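Local coordinates for dienelactone hydrolase (Anabaena variabilis, PDB 2O2G), which is probably a hydrolase of the dienelactone hydrolase family, with an alpha/beta-hydrolase fold, though its natural substrate is not established, at residues F40-G45 / I70-Q75; K25-I30 / S47-R52; V143-R148 / H199-P204. All blocks are in the same frame, centred on the assembly; numbering follows the deposited sequence. Where two conformers were deposited one is given.

Contact 1. Residues F40-G45 / I70-Q75; sequences FAHGSG and IDLLTQ. With SO4 (sulfate ion), chain B.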
loop_
_atom_site.group_PDB
_atom_site.type_symbol
_atom_site.label_atom_id
_atom_site.label_comp_id
_atom_site.label_asym_id
_atom_site.label_seq_id
_atom_site.Cartn_x
_atom_site.Cartn_y
_atom_site.Cartn_z
ATOM N N PHE A 40 -3.675 2.101 -1.006
ATOM C CA PHE A 40 -2.460 1.877 -1.807
ATOM C C PHE A 40 -1.427 2.995 -1.735
ATOM O O PHE A 40 -1.779 4.123 -1.934
ATOM C CB PHE A 40 -2.823 1.731 -3.283
ATOM C CG PHE A 40 -3.424 0.439 -3.631
ATOM C CD1 PHE A 40 -4.710 0.137 -3.239
ATOM C CD2 PHE A 40 -2.727 -0.481 -4.413
ATOM C CE1 PHE A 40 -5.278 -1.068 -3.581
ATOM C CE2 PHE A 40 -3.306 -1.674 -4.772
ATOM C CZ PHE A 40 -4.570 -1.978 -4.342
ATOM N N ALA A 41 -0.178 2.669 -1.398
ATOM C CA ALA A 41 0.952 3.592 -1.420
ATOM C C ALA A 41 1.683 3.262 -2.701
ATOM O O ALA A 41 2.235 2.176 -2.823
ATOM C CB ALA A 41 1.867 3.356 -0.232
ATOM N N HIS A 42 1.661 4.176 -3.661
ATOM C CA HIS A 42 2.281 3.968 -4.954
ATOM C C HIS A 42 3.780 4.160 -4.822
ATOM O O HIS A 42 4.274 4.671 -3.794
ATOM C CB HIS A 42 1.660 4.915 -6.022
ATOM C CG HIS A 42 1.814 6.385 -5.705
ATOM N ND1 HIS A 42 3.033 7.037 -5.736
ATOM C CD2 HIS A 42 0.903 7.322 -5.340
ATOM C CE1 HIS A 42 2.860 8.308 -5.400
ATOM N NE2 HIS A 42 1.575 8.510 -5.173
ATOM N N GLY A 43 4.521 3.697 -5.815
ATOM C CA GLY A 43 5.998 3.887 -5.807
ATOM C C GLY A 43 6.392 5.286 -6.213
ATOM O O GLY A 43 5.538 6.087 -6.664
ATOM N N SER A 44 7.694 5.568 -6.096
ATOM C CA SER A 44 8.231 6.885 -6.343
ATOM C C SER A 44 8.063 7.268 -7.786
ATOM O O SER A 44 8.474 6.515 -8.670
ATOM C CB SER A 44 9.718 6.953 -5.976
ATOM O OG SER A 44 9.916 6.638 -4.614
ATOM N N GLY A 45 7.495 8.439 -8.018
ATOM C CA GLY A 45 7.275 8.923 -9.385
ATOM C C GLY A 45 5.974 8.435 -9.994
ATOM O O GLY A 45 5.630 8.844 -11.108
ATOM N N ILE A 70 -4.606 6.391 -4.106
ATOM C CA ILE A 70 -4.352 7.800 -3.836
ATOM C C ILE A 70 -3.033 8.349 -4.376
ATOM O O ILE A 70 -2.065 7.621 -4.548
ATOM C CB ILE A 70 -4.428 7.972 -2.302
ATOM C CG1 ILE A 70 -4.765 9.401 -1.931
ATOM C CG2 ILE A 70 -3.186 7.414 -1.577
ATOM C CD1 ILE A 70 -5.268 9.497 -0.552
ATOM N N ASP A 71 -2.998 9.637 -4.670
ATOM C CA ASP A 71 -1.761 10.291 -4.986
ATOM C C ASP A 71 -1.237 10.742 -3.624
ATOM O O ASP A 71 -1.911 11.484 -2.902
ATOM C CB ASP A 71 -1.975 11.510 -5.892
ATOM C CG ASP A 71 -2.302 11.133 -7.334
ATOM O OD1 ASP A 71 -1.918 10.031 -7.784
ATOM O OD2 ASP A 71 -2.916 11.971 -8.007
ATOM N N LEU A 72 -0.041 10.318 -3.257
ATOM C CA LEU A 72 0.537 10.760 -2.002
ATOM C C LEU A 72 1.021 12.192 -2.074
ATOM O O LEU A 72 1.196 12.843 -1.030
ATOM C CB LEU A 72 1.649 9.814 -1.554
ATOM C CG LEU A 72 1.044 8.459 -1.113
ATOM C CD1 LEU A 72 2.169 7.498 -0.759
ATOM C CD2 LEU A 72 0.108 8.588 0.062
ATOM N N LEU A 73 1.264 12.690 -3.276
ATOM C CA LEU A 73 1.656 14.080 -3.426
ATOM C C LEU A 73 0.509 14.860 -4.062
ATOM O O LEU A 73 -0.333 14.278 -4.777
ATOM C CB LEU A 73 2.900 14.225 -4.286
ATOM C CG LEU A 73 4.132 13.435 -3.863
ATOM C CD1 LEU A 73 5.257 13.685 -4.858
ATOM C CD2 LEU A 73 4.560 13.814 -2.475
ATOM N N THR A 74 0.478 16.170 -3.810
ATOM C CA THR A 74 -0.522 17.011 -4.443
ATOM C C THR A 74 -0.143 17.152 -5.893
ATOM O O THR A 74 0.985 16.885 -6.299
ATOM C CB THR A 74 -0.621 18.459 -3.865
ATOM O OG1 THR A 74 0.599 19.145 -4.112
ATOM C CG2 THR A 74 -0.935 18.432 -2.390
ATOM N N GLN A 75 -1.118 17.569 -6.682
ATOM C CA GLN A 75 -0.919 17.832 -8.089
ATOM C C GLN A 75 0.261 18.836 -8.309
ATOM O O GLN A 75 1.138 18.654 -9.166
ATOM C CB GLN A 75 -2.231 18.425 -8.587
ATOM C CG GLN A 75 -2.274 18.871 -10.007
ATOM C CD GLN A 75 -3.647 19.445 -10.342
ATOM O OE1 GLN A 75 -4.694 18.823 -10.083
ATOM N NE2 GLN A 75 -3.649 20.645 -10.894
HETATM S S SO4 B . 4.016 1.419 -8.874
HETATM O O1 SO4 B . 3.247 2.115 -7.858
HETATM O O2 SO4 B . 4.034 2.284 -10.019
HETATM O O3 SO4 B . 3.257 0.240 -9.242
HETATM O O4 SO4 B . 5.354 1.058 -8.419
HETATM O O HOH W 1 -2.143 4.783 -4.986
HETATM O O HOH W 2 1.691 11.397 -6.041
#
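His42 points the edge of its imidazole at the backbone of 70-72, so that one flat ring bridges the ends of two neighbouring parallel strands. With CG set between the backbone N and the carbonyl carbon (chi1 60°), the ring leaves the loop just after strand 36-41 and lies with CD2 and NE2 foremost. His42 NE2 accepts a nearly straight hydrogen bond of 3.1 Å from Leu72 N, although that donor is tilted 23° from the ring plane. Beside it, His42 CD2 meets Ile70 O at 3.1 Å near the same plane. On the far side of the ring, His42 ND1 donates to Gly43 O at 2.8 Å; the oxygen lies close to the ring plane, while the nitrogen sits above the plane of the carbonyl. These two bonds fix the rotation of the imidazole.

Leu72 turns its side chain toward strand 36-41, and its CD1 rests 4.2 Å from Ala41 CB. Ile70 adds CG2, 3.6 Å from Phe40 O, and water 1 joins Phe40 O to Ile70 O. Helix 91-107 covers Ala41, Ile70 and Leu72, whereas helix 51-63 packs on Phe40.

On the other side of the backbone from the ring, Gly43 N donates to sulfate O1 at 2.9 Å. The donor at ND1 and acceptor at NE2 are consistent with a neutral ring carrying its hydrogen on ND1, though a weak bond from NE2 to water 2 leaves this open.

Contact 2. Residues K25-I30 / S47-R52; sequences KGNLVI and SRYSPR. With SO4 (sulfate ion), chain B; EDO (1,2-ethanediol), chain D.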
loop_
_atom_site.group_PDB
_atom_site.type_symbol
_atom_site.label_atom_id
_atom_site.label_comp_id
_atom_site.label_asym_id
_atom_site.label_seq_id
_atom_site.Cartn_x
_atom_site.Cartn_y
_atom_site.Cartn_z
ATOM N N LYS A 25 -5.733 13.586 -4.435
ATOM C CA LYS A 25 -6.726 12.981 -5.290
ATOM C C LYS A 25 -6.746 11.482 -5.041
ATOM O O LYS A 25 -5.711 10.811 -4.853
ATOM C CB LYS A 25 -6.468 13.299 -6.758
ATOM C CG LYS A 25 -6.552 14.815 -7.051
ATOM C CD LYS A 25 -6.523 15.170 -8.512
ATOM C CE LYS A 25 -5.180 15.258 -9.113
ATOM N NZ LYS A 25 -5.266 15.859 -10.477
ATOM N N GLY A 26 -7.951 10.958 -5.062
ATOM C CA GLY A 26 -8.143 9.556 -4.818
ATOM C C GLY A 26 -9.207 8.937 -5.662
ATOM O O GLY A 26 -10.081 9.621 -6.181
ATOM N N ASN A 27 -9.132 7.616 -5.761
ATOM C CA ASN A 27 -10.138 6.876 -6.495
ATOM C C ASN A 27 -10.604 5.795 -5.485
ATOM O O ASN A 27 -9.833 4.889 -5.083
ATOM C CB ASN A 27 -9.598 6.378 -7.864
ATOM C CG ASN A 27 -9.243 7.554 -8.896
ATOM O OD1 ASN A 27 -9.799 8.674 -8.880
ATOM N ND2 ASN A 27 -8.345 7.235 -9.835
ATOM N N LEU A 28 -11.861 5.958 -5.032
ATOM C CA LEU A 28 -12.474 5.092 -4.038
ATOM C C LEU A 28 -13.483 4.159 -4.643
ATOM O O LEU A 28 -14.393 4.593 -5.371
ATOM C CB LEU A 28 -13.188 5.952 -2.986
ATOM C CG LEU A 28 -13.907 5.305 -1.794
ATOM C CD1 LEU A 28 -12.976 4.579 -0.807
ATOM C CD2 LEU A 28 -14.682 6.413 -1.084
ATOM N N VAL A 29 -13.323 2.874 -4.363
ATOM C CA VAL A 29 -14.313 1.873 -4.796
ATOM C C VAL A 29 -14.723 1.059 -3.569
ATOM O O VAL A 29 -13.863 0.560 -2.869
ATOM C CB VAL A 29 -13.743 0.876 -5.828
ATOM C CG1 VAL A 29 -14.786 -0.171 -6.175
ATOM C CG2 VAL A 29 -13.285 1.575 -7.068
ATOM N N ILE A 30 -16.027 0.892 -3.332
ATOM C CA ILE A 30 -16.495 0.120 -2.165
ATOM C C ILE A 30 -17.527 -0.896 -2.606
ATOM O O ILE A 30 -18.699 -0.531 -2.786
ATOM C CB ILE A 30 -17.169 1.019 -1.094
ATOM C CG1 ILE A 30 -16.217 2.100 -0.601
ATOM C CG2 ILE A 30 -17.615 0.150 0.128
ATOM C CD1 ILE A 30 -16.853 3.168 0.267
ATOM N N SER A 47 1.564 7.276 -9.508
ATOM C CA SER A 47 0.333 7.956 -9.151
ATOM C C SER A 47 -0.772 6.952 -8.868
ATOM O O SER A 47 -0.565 5.736 -8.933
ATOM C CB SER A 47 -0.090 8.817 -10.327
ATOM O OG SER A 47 -0.386 7.981 -11.420
ATOM N N ARG A 48 -1.957 7.475 -8.587
ATOM C CA ARG A 48 -3.112 6.653 -8.353
ATOM C C ARG A 48 -3.545 5.950 -9.642
ATOM O O ARG A 48 -4.337 5.007 -9.615
ATOM C CB ARG A 48 -4.243 7.488 -7.761
ATOM C CG ARG A 48 -4.902 8.449 -8.724
ATOM C CD ARG A 48 -5.800 9.369 -7.962
ATOM N NE ARG A 48 -6.770 10.016 -8.812
ATOM C CZ ARG A 48 -6.511 10.994 -9.664
ATOM N NH1 ARG A 48 -5.284 11.464 -9.801
ATOM N NH2 ARG A 48 -7.500 11.508 -10.380
ATOM N N TYR A 49 -3.028 6.405 -10.776
ATOM C CA TYR A 49 -3.312 5.770 -12.061
ATOM C C TYR A 49 -2.389 4.631 -12.390
ATOM O O TYR A 49 -2.561 4.039 -13.435
ATOM C CB TYR A 49 -3.244 6.778 -13.197
ATOM C CG TYR A 49 -4.412 7.677 -13.202
ATOM C CD1 TYR A 49 -5.664 7.214 -13.599
ATOM C CD2 TYR A 49 -4.281 8.995 -12.820
ATOM C CE1 TYR A 49 -6.758 8.065 -13.620
ATOM C CE2 TYR A 49 -5.347 9.845 -12.836
ATOM C CZ TYR A 49 -6.596 9.382 -13.236
ATOM O OH TYR A 49 -7.672 10.238 -13.231
ATOM N N SER A 50 -1.419 4.318 -11.520
ATOM C CA SER A 50 -0.524 3.177 -11.770
ATOM C C SER A 50 -1.296 2.008 -12.341
ATOM O O SER A 50 -2.187 1.516 -11.657
ATOM C CB SER A 50 0.092 2.665 -10.470
ATOM O OG SER A 50 0.650 1.367 -10.666
ATOM N N PRO A 51 -0.911 1.502 -13.530
ATOM C CA PRO A 51 -1.620 0.319 -14.095
ATOM C C PRO A 51 -1.422 -0.936 -13.241
ATOM O O PRO A 51 -2.298 -1.807 -13.162
ATOM C CB PRO A 51 -1.024 0.151 -15.500
ATOM C CG PRO A 51 0.044 1.161 -15.653
ATOM C CD PRO A 51 0.210 1.954 -14.375
ATOM N N ARG A 52 -0.285 -0.997 -12.556
ATOM C CA ARG A 52 -0.008 -2.116 -11.669
ATOM C C ARG A 52 -0.899 -2.130 -10.460
ATOM O O ARG A 52 -1.470 -3.163 -10.119
ATOM C CB ARG A 52 1.437 -2.084 -11.231
ATOM C CG ARG A 52 2.335 -2.494 -12.346
ATOM C CD ARG A 52 3.746 -2.494 -11.923
ATOM N NE ARG A 52 4.246 -1.158 -11.672
ATOM C CZ ARG A 52 4.594 -0.304 -12.617
ATOM N NH1 ARG A 52 4.460 -0.605 -13.897
ATOM N NH2 ARG A 52 5.066 0.876 -12.287
HETATM S S SO4 B . 4.016 1.419 -8.874
HETATM O O1 SO4 B . 3.247 2.115 -7.858
HETATM O O2 SO4 B . 4.034 2.284 -10.019
HETATM O O3 SO4 B . 3.257 0.240 -9.242
HETATM O O4 SO4 B . 5.354 1.058 -8.419
HETATM C C1 EDO D . -9.725 13.410 -8.451
HETATM O O1 EDO D . -9.902 12.536 -7.308
HETATM C C2 EDO D . -10.643 14.623 -8.458
HETATM O O2 EDO D . -10.959 15.076 -7.129
HETATM O O HOH W 3 -7.066 4.904 -10.173
#
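Water 3 is held between the two segments, accepting from Asn27 ND2 at 2.7 Å and donating to Arg48 O at 2.8 Å. Arg48 also reaches across to strand 22-29 with its side chain. The chain runs extended from CG to NE, laying CD against Lys25 O and presenting the guanidinium edge to Asn27. There Arg48 NE makes a straight but weak bond of 3.3 Å to Asn27 OD1, with the amide and guanidinium planes 58° apart. Lys25 CB lies over the centre of one face of the Arg48 guanidinium, 3.6 Å above its plane, while Tyr49 CE2 covers the opposite face nearer the rim. The like charges of Lys25 and Arg48 have separate partners: NZ bonds Gln75, and Arg48 NH1 forms a salt bridge with Asp71.

A type I turn from Ser47 to Ser50, with Ser47 OG accepting from Tyr49 N in an ST turn, leads into helix 51-63, whose start Ser50 caps through Asn53 N. Here Arg52 NE donates to sulfate O3 at 3.0 Å and Ser50 OG donates to sulfate O3 at 3.2 Å, an oxygen that Arg145 also grips. Arg52 NH2 reaches sulfate O2 at 2.9 Å, so the bent arginine holds two oxygens at once. Through Asn27 and Lys25, Arg48 ties antiparallel strand 22-29 to the loop between strand 36-41 and helix 51-63 of the alpha/beta-hydrolase fold.

Contact 3. Residues V143-R148 / H199-P204; sequences VSRGGR and HLFEEP. With SO4 (sulfate ion), chain B.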
loop_
_atom_site.group_PDB
_atom_site.type_symbol
_atom_site.label_atom_id
_atom_site.label_comp_id
_atom_site.label_asym_id
_atom_site.label_seq_id
_atom_site.Cartn_x
_atom_site.Cartn_y
_atom_site.Cartn_z
ATOM N N VAL A 143 0.746 -5.264 3.059
ATOM C CA VAL A 143 1.409 -6.067 2.032
ATOM C C VAL A 143 2.418 -5.103 1.378
ATOM O O VAL A 143 2.063 -3.981 1.004
ATOM C CB VAL A 143 0.445 -6.602 0.974
ATOM C CG1 VAL A 143 1.212 -7.319 -0.151
ATOM C CG2 VAL A 143 -0.563 -7.520 1.580
ATOM N N SER A 144 3.670 -5.535 1.271
ATOM C CA SER A 144 4.719 -4.750 0.647
ATOM C C SER A 144 5.149 -5.469 -0.623
ATOM O O SER A 144 5.559 -6.627 -0.547
ATOM C CB SER A 144 5.896 -4.561 1.591
ATOM O OG SER A 144 6.983 -4.079 0.831
ATOM N N ARG A 145 4.963 -4.817 -1.780
ATOM C CA ARG A 145 5.328 -5.412 -3.085
ATOM C C ARG A 145 6.673 -4.888 -3.551
ATOM O O ARG A 145 6.797 -3.729 -3.972
ATOM C CB ARG A 145 4.266 -5.124 -4.141
ATOM C CG ARG A 145 4.492 -5.817 -5.497
ATOM C CD ARG A 145 4.011 -4.942 -6.617
ATOM N NE ARG A 145 4.963 -3.839 -6.831
ATOM C CZ ARG A 145 4.733 -2.778 -7.582
ATOM N NH1 ARG A 145 3.542 -2.567 -8.122
ATOM N NH2 ARG A 145 5.679 -1.871 -7.713
ATOM N N GLY A 146 7.693 -5.741 -3.462
ATOM C CA GLY A 146 9.038 -5.363 -3.909
ATOM C C GLY A 146 9.569 -4.113 -3.237
ATOM O O GLY A 146 10.153 -3.263 -3.895
ATOM N N GLY A 147 9.404 -4.010 -1.925
ATOM C CA GLY A 147 9.870 -2.844 -1.204
ATOM C C GLY A 147 11.254 -2.964 -0.577
ATOM O O GLY A 147 11.941 -3.969 -0.727
ATOM N N ARG A 148 11.651 -1.897 0.094
ATOM C CA ARG A 148 12.903 -1.859 0.892
ATOM C C ARG A 148 12.496 -1.489 2.331
ATOM O O ARG A 148 12.805 -0.402 2.807
ATOM C CB ARG A 148 13.948 -0.875 0.334
ATOM C CG ARG A 148 14.559 -1.285 -0.999
ATOM C CD ARG A 148 15.393 -2.577 -0.901
ATOM N NE ARG A 148 16.408 -2.481 0.149
ATOM C CZ ARG A 148 17.544 -1.817 0.032
ATOM N NH1 ARG A 148 17.856 -1.207 -1.098
ATOM N NH2 ARG A 148 18.391 -1.774 1.046
ATOM N N HIS A 199 11.945 -6.670 -10.574
ATOM C CA HIS A 199 11.451 -5.660 -9.641
ATOM C C HIS A 199 9.962 -5.281 -9.703
ATOM O O HIS A 199 9.300 -5.196 -8.661
ATOM C CB HIS A 199 12.353 -4.400 -9.615
ATOM C CG HIS A 199 12.014 -3.468 -8.498
ATOM N ND1 HIS A 199 12.243 -3.785 -7.173
ATOM C CD2 HIS A 199 11.380 -2.271 -8.494
ATOM C CE1 HIS A 199 11.802 -2.802 -6.408
ATOM N NE2 HIS A 199 11.258 -1.878 -7.184
ATOM N N LEU A 200 9.422 -5.030 -10.892
ATOM C CA LEU A 200 8.011 -4.605 -11.009
ATOM C C LEU A 200 7.081 -5.716 -11.480
ATOM O O LEU A 200 5.958 -5.432 -11.980
ATOM C CB LEU A 200 7.864 -3.414 -11.962
ATOM C CG LEU A 200 8.620 -2.145 -11.584
ATOM C CD1 LEU A 200 8.565 -1.176 -12.734
ATOM C CD2 LEU A 200 8.024 -1.542 -10.312
ATOM N N PHE A 201 7.550 -6.962 -11.355
ATOM C CA PHE A 201 6.697 -8.107 -11.630
ATOM C C PHE A 201 6.067 -8.017 -12.986
ATOM O O PHE A 201 4.877 -8.252 -13.149
ATOM C CB PHE A 201 5.616 -8.214 -10.544
ATOM C CG PHE A 201 6.183 -8.356 -9.177
ATOM C CD1 PHE A 201 6.546 -7.231 -8.445
ATOM C CD2 PHE A 201 6.429 -9.599 -8.646
ATOM C CE1 PHE A 201 7.114 -7.354 -7.204
ATOM C CE2 PHE A 201 7.004 -9.718 -7.395
ATOM C CZ PHE A 201 7.344 -8.580 -6.682
ATOM N N GLU A 202 6.910 -7.721 -13.969
ATOM C CA GLU A 202 6.463 -7.550 -15.339
ATOM C C GLU A 202 6.352 -8.828 -16.149
ATOM O O GLU A 202 5.686 -8.839 -17.154
ATOM C CB GLU A 202 7.403 -6.595 -16.063
ATOM C CG GLU A 202 7.243 -5.160 -15.616
ATOM C CD GLU A 202 8.350 -4.271 -16.148
ATOM O OE1 GLU A 202 9.536 -4.653 -16.000
ATOM O OE2 GLU A 202 8.032 -3.183 -16.678
ATOM N N GLU A 203 6.985 -9.902 -15.710
ATOM C CA GLU A 203 6.955 -11.156 -16.452
ATOM C C GLU A 203 5.541 -11.762 -16.457
ATOM O O GLU A 203 4.754 -11.502 -15.575
ATOM C CB GLU A 203 7.952 -12.155 -15.882
ATOM C CG GLU A 203 9.435 -11.740 -15.995
ATOM C CD GLU A 203 9.851 -10.615 -15.026
ATOM O OE1 GLU A 203 9.078 -10.204 -14.107
ATOM O OE2 GLU A 203 10.993 -10.146 -15.163
ATOM N N PRO A 204 5.212 -12.567 -17.476
ATOM C CA PRO A 204 3.865 -13.115 -17.512
ATOM C C PRO A 204 3.467 -13.782 -16.204
ATOM O O PRO A 204 4.239 -14.570 -15.675
ATOM C CB PRO A 204 3.951 -14.174 -18.612
ATOM C CG PRO A 204 4.997 -13.682 -19.514
ATOM C CD PRO A 204 6.012 -13.020 -18.618
HETATM S S SO4 B . 4.016 1.419 -8.874
HETATM O O1 SO4 B . 3.247 2.115 -7.858
HETATM O O2 SO4 B . 4.034 2.284 -10.019
HETATM O O3 SO4 B . 3.257 0.240 -9.242
HETATM O O4 SO4 B . 5.354 1.058 -8.419
HETATM O O HOH W 4 7.967 -3.552 -6.714
#
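Phe201 and Arg145 form the close-packed side of this contact, lying side by side with their chains pointing opposite ways. Phe201 CE1 meets Arg145 CG at 3.5 Å, and the ring and guanidinium planes stand 51° apart. Gly146 N lies at the edge of the same ring. The shortest direct approach between the segments is also here, where the imidazole of His199 sets CE1 3.0 Å from Gly146 O. Val210 of helix 206-221 touches both Arg145 and Phe201.

Arg145 sends CG trans to its own N (chi1 -174°), then bends at chi2 and chi3, passing beside the phenyl ring and delivering its guanidinium to the sulfate. Arg145 NH1 donates to sulfate O3 at 3.0 Å, and Arg145 NH2 donates to sulfate O4 at the same length, a two-pronged hold on the anion. An alanine here is likely to leave the sulfate without these two bonds and to open a gap beside the Phe201 ring.

His199 bonds Asp171 through ND1 and touches Ser122, which lies on a GxSxG turn after strand 115-121; this is consistent with the Ser-His-Asp triad of alpha/beta-hydrolases, in which the histidine sits on a loop after the last strand. Arg145 NH2 also bonds Ser122 OG, linking the putative nucleophile to the sulfate site.

Toward the partly exposed Leu200 the segments are joined more loosely. No direct hydrogen bond spans them, and water 4 mediates instead, donating to Arg145 O and to His199 O while accepting from Arg145 NH2. Leu200 brings a single methyl, CD2, to 3.5 Å from Arg145 NH2.

From the N terminus, strand 22-29 opens contact 2, strand 36-41 opens contact 1, the loop entering helix 51-63 closes contact 2, and the loop after strand 66-70 closes contact 1. These two therefore cross along the chain, and they touch directly: Asp71 N of contact 1 probably hydrogen-bonds Lys25 O of contact 2. Contact 3 follows in series, spanning 50 residues between strand 139-145 and the segment leading to helix 206-221. Its centre is about 17 Å from that of contact 1 and about 18 Å from that of contact 2, yet Arg52 packs against Arg145 and Leu200. All three reach one sheet and meet at the same sulfate.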